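Local coordinates for heat shock protein 16 (Schizosaccharomyces pombe, PDB 3W1Z) that forms a 16-subunit oligomer built on alpha-crystallin domains and probably acts as a small heat shock protein chaperone that binds unfolded proteins during stress, at residues 115-118 with 123-126. Numbering follows the deposited sequence.
Sequences IEAN and LLTV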
ATOM      1  N   ILE B 115     -10.618  24.543 -32.491  1.00 65.93           N
ATOM      2  CA  ILE B 115     -11.289  24.311 -31.215  1.00 66.90           C
ATOM      3  C   ILE B 115     -12.460  25.271 -31.039  1.00 65.24           C
ATOM      4  O   ILE B 115     -12.306  26.488 -31.173  1.00 67.92           O
ATOM      5  CB  ILE B 115     -10.330  24.484 -30.018  1.00 63.95           C
ATOM      6  CG1 ILE B 115      -9.200  23.459 -30.074  1.00 56.70           C
ATOM      7  CG2 ILE B 115     -11.079  24.350 -28.704  1.00 55.80           C
ATOM      8  CD1 ILE B 115      -8.195  23.623 -28.955  1.00 55.41           C
ATOM      9  N   GLU B 116     -13.632  24.718 -30.734  1.00 59.77           N
ATOM     10  CA  GLU B 116     -14.825  25.529 -30.509  1.00 59.37           C
ATOM     11  C   GLU B 116     -15.597  25.055 -29.272  1.00 61.34           C
ATOM     12  O   GLU B 116     -15.551  23.873 -28.920  1.00 61.25           O
ATOM     13  CB  GLU B 116     -15.716  25.533 -31.756  1.00 49.43           C
ATOM     14  CG  GLU B 116     -15.940  24.153 -32.355  1.00 61.04           C
ATOM     15  CD  GLU B 116     -16.546  24.215 -33.741  1.00 75.06           C
ATOM     16  OE1 GLU B 116     -16.650  25.329 -34.298  1.00 73.29           O
ATOM     17  OE2 GLU B 116     -16.914  23.148 -34.275  1.00 74.95           O
ATOM     18  N   ALA B 117     -16.291  25.977 -28.606  1.00 49.81           N
ATOM     19  CA  ALA B 117     -16.967  25.664 -27.350  1.00 51.91           C
ATOM     20  C   ALA B 117     -18.404  26.180 -27.317  1.00 66.17           C
ATOM     21  O   ALA B 117     -18.665  27.346 -27.628  1.00 64.71           O
ATOM     22  CB  ALA B 117     -16.172  26.217 -26.168  1.00 45.95           C
ATOM     23  N   ASN B 118     -19.329  25.309 -26.919  1.00 55.89           N
ATOM     24  CA  ASN B 118     -20.743  25.659 -26.837  1.00 59.70           C
ATOM     25  C   ASN B 118     -21.269  25.526 -25.411  1.00 58.03           C
ATOM     26  O   ASN B 118     -21.180  24.458 -24.812  1.00 49.56           O
ATOM     27  CB  ASN B 118     -21.562  24.765 -27.768  1.00 58.70           C
ATOM     28  CG  ASN B 118     -20.954  24.651 -29.149  1.00 68.98           C
ATOM     29  OD1 ASN B 118     -20.051  23.846 -29.377  1.00 72.85           O
ATOM     30  ND2 ASN B 118     -21.449  25.454 -30.084  1.00 67.93           N
ATOM     31  N   LEU B 123     -24.190  23.391 -19.092  1.00 34.55           N
ATOM     32  CA  LEU B 123     -23.201  22.451 -19.602  1.00 39.17           C
ATOM     33  C   LEU B 123     -22.345  23.092 -20.689  1.00 42.22           C
ATOM     34  O   LEU B 123     -22.861  23.607 -21.684  1.00 41.59           O
ATOM     35  CB  LEU B 123     -23.867  21.179 -20.132  1.00 26.38           C
ATOM     36  CG  LEU B 123     -22.911  20.056 -20.549  1.00 38.68           C
ATOM     37  CD1 LEU B 123     -22.190  19.472 -19.341  1.00 31.80           C
ATOM     38  CD2 LEU B 123     -23.644  18.966 -21.315  1.00 35.16           C
ATOM     39  N   LEU B 124     -21.035  23.060 -20.481  1.00 37.68           N
ATOM     40  CA  LEU B 124     -20.081  23.575 -21.451  1.00 38.01           C
ATOM     41  C   LEU B 124     -19.435  22.429 -22.212  1.00 39.31           C
ATOM     42  O   LEU B 124     -18.760  21.587 -21.626  1.00 42.69           O
ATOM     43  CB  LEU B 124     -18.997  24.387 -20.748  1.00 36.84           C
ATOM     44  CG  LEU B 124     -17.808  24.761 -21.635  1.00 37.79           C
ATOM     45  CD1 LEU B 124     -18.141  25.958 -22.513  1.00 39.99           C
ATOM     46  CD2 LEU B 124     -16.576  25.024 -20.792  1.00 31.56           C
ATOM     47  N   THR B 125     -19.639  22.400 -23.523  1.00 41.31           N
ATOM     48  CA  THR B 125     -19.047  21.366 -24.359  1.00 47.07           C
ATOM     49  C   THR B 125     -17.931  21.931 -25.227  1.00 41.23           C
ATOM     50  O   THR B 125     -18.166  22.780 -26.088  1.00 54.11           O
ATOM     51  CB  THR B 125     -20.098  20.692 -25.259  1.00 47.97           C
ATOM     52  OG1 THR B 125     -21.077  20.036 -24.444  1.00 47.07           O
ATOM     53  CG2 THR B 125     -19.437  19.668 -26.170  1.00 42.86           C
ATOM     54  N   VAL B 126     -16.712  21.462 -24.986  1.00 47.46           N
ATOM     55  CA  VAL B 126     -15.574  21.834 -25.814  1.00 43.88           C
ATOM     56  C   VAL B 126     -15.319  20.726 -26.829  1.00 50.31           C
ATOM     57  O   VAL B 126     -15.393  19.543 -26.498  1.00 48.06           O
ATOM     58  CB  VAL B 126     -14.307  22.066 -24.969  1.00 40.35           C
ATOM     59  CG1 VAL B 126     -13.160  22.557 -25.844  1.00 44.37           C
ATOM     60  CG2 VAL B 126     -14.587  23.060 -23.855  1.00 36.08           C
TER
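Asn118 and Thr125 face each other as an antiparallel hydrogen-bonded pair in the hairpin formed by strands 116-120 and 123-129. Their backbones exchange two nearly straight bonds, Asn118 N to Thr125 O and Thr125 N to Asn118 O, both 2.9 Å long. The same Thr125 O receives a CA-H...O contact from Ala117 CA at 3.4 Å.

The closely packed face is apolar. Ala117 CB meets Leu124 CD1 and Val126 CG2, each at 4.2 Å. CG1 of Val126 lies anti to its backbone N (chi1 -176°), which carries this methyl to within 4.0 Å of Ile115 CG2. Val64, Ile73 and Leu71 of the facing sheet of the alpha-crystallin sandwich cover Leu124 and Val126, while Ile140 of a second subunit packs on Ile115 and Ala117.

The other face is looser and more polar. Exposed Asn118 brings OD1 no closer than 3.9 Å to Thr125 O and packs on Lys143 of the second subunit; Thr125 lies against Arg81 of a third. Backbone atoms make the polar link within the hairpin, whereas the Thr125 hydroxyl is spent on Asp51 of strand 47-53, so side-chain chemistry on this face ties the hairpin to the rest of its sheet.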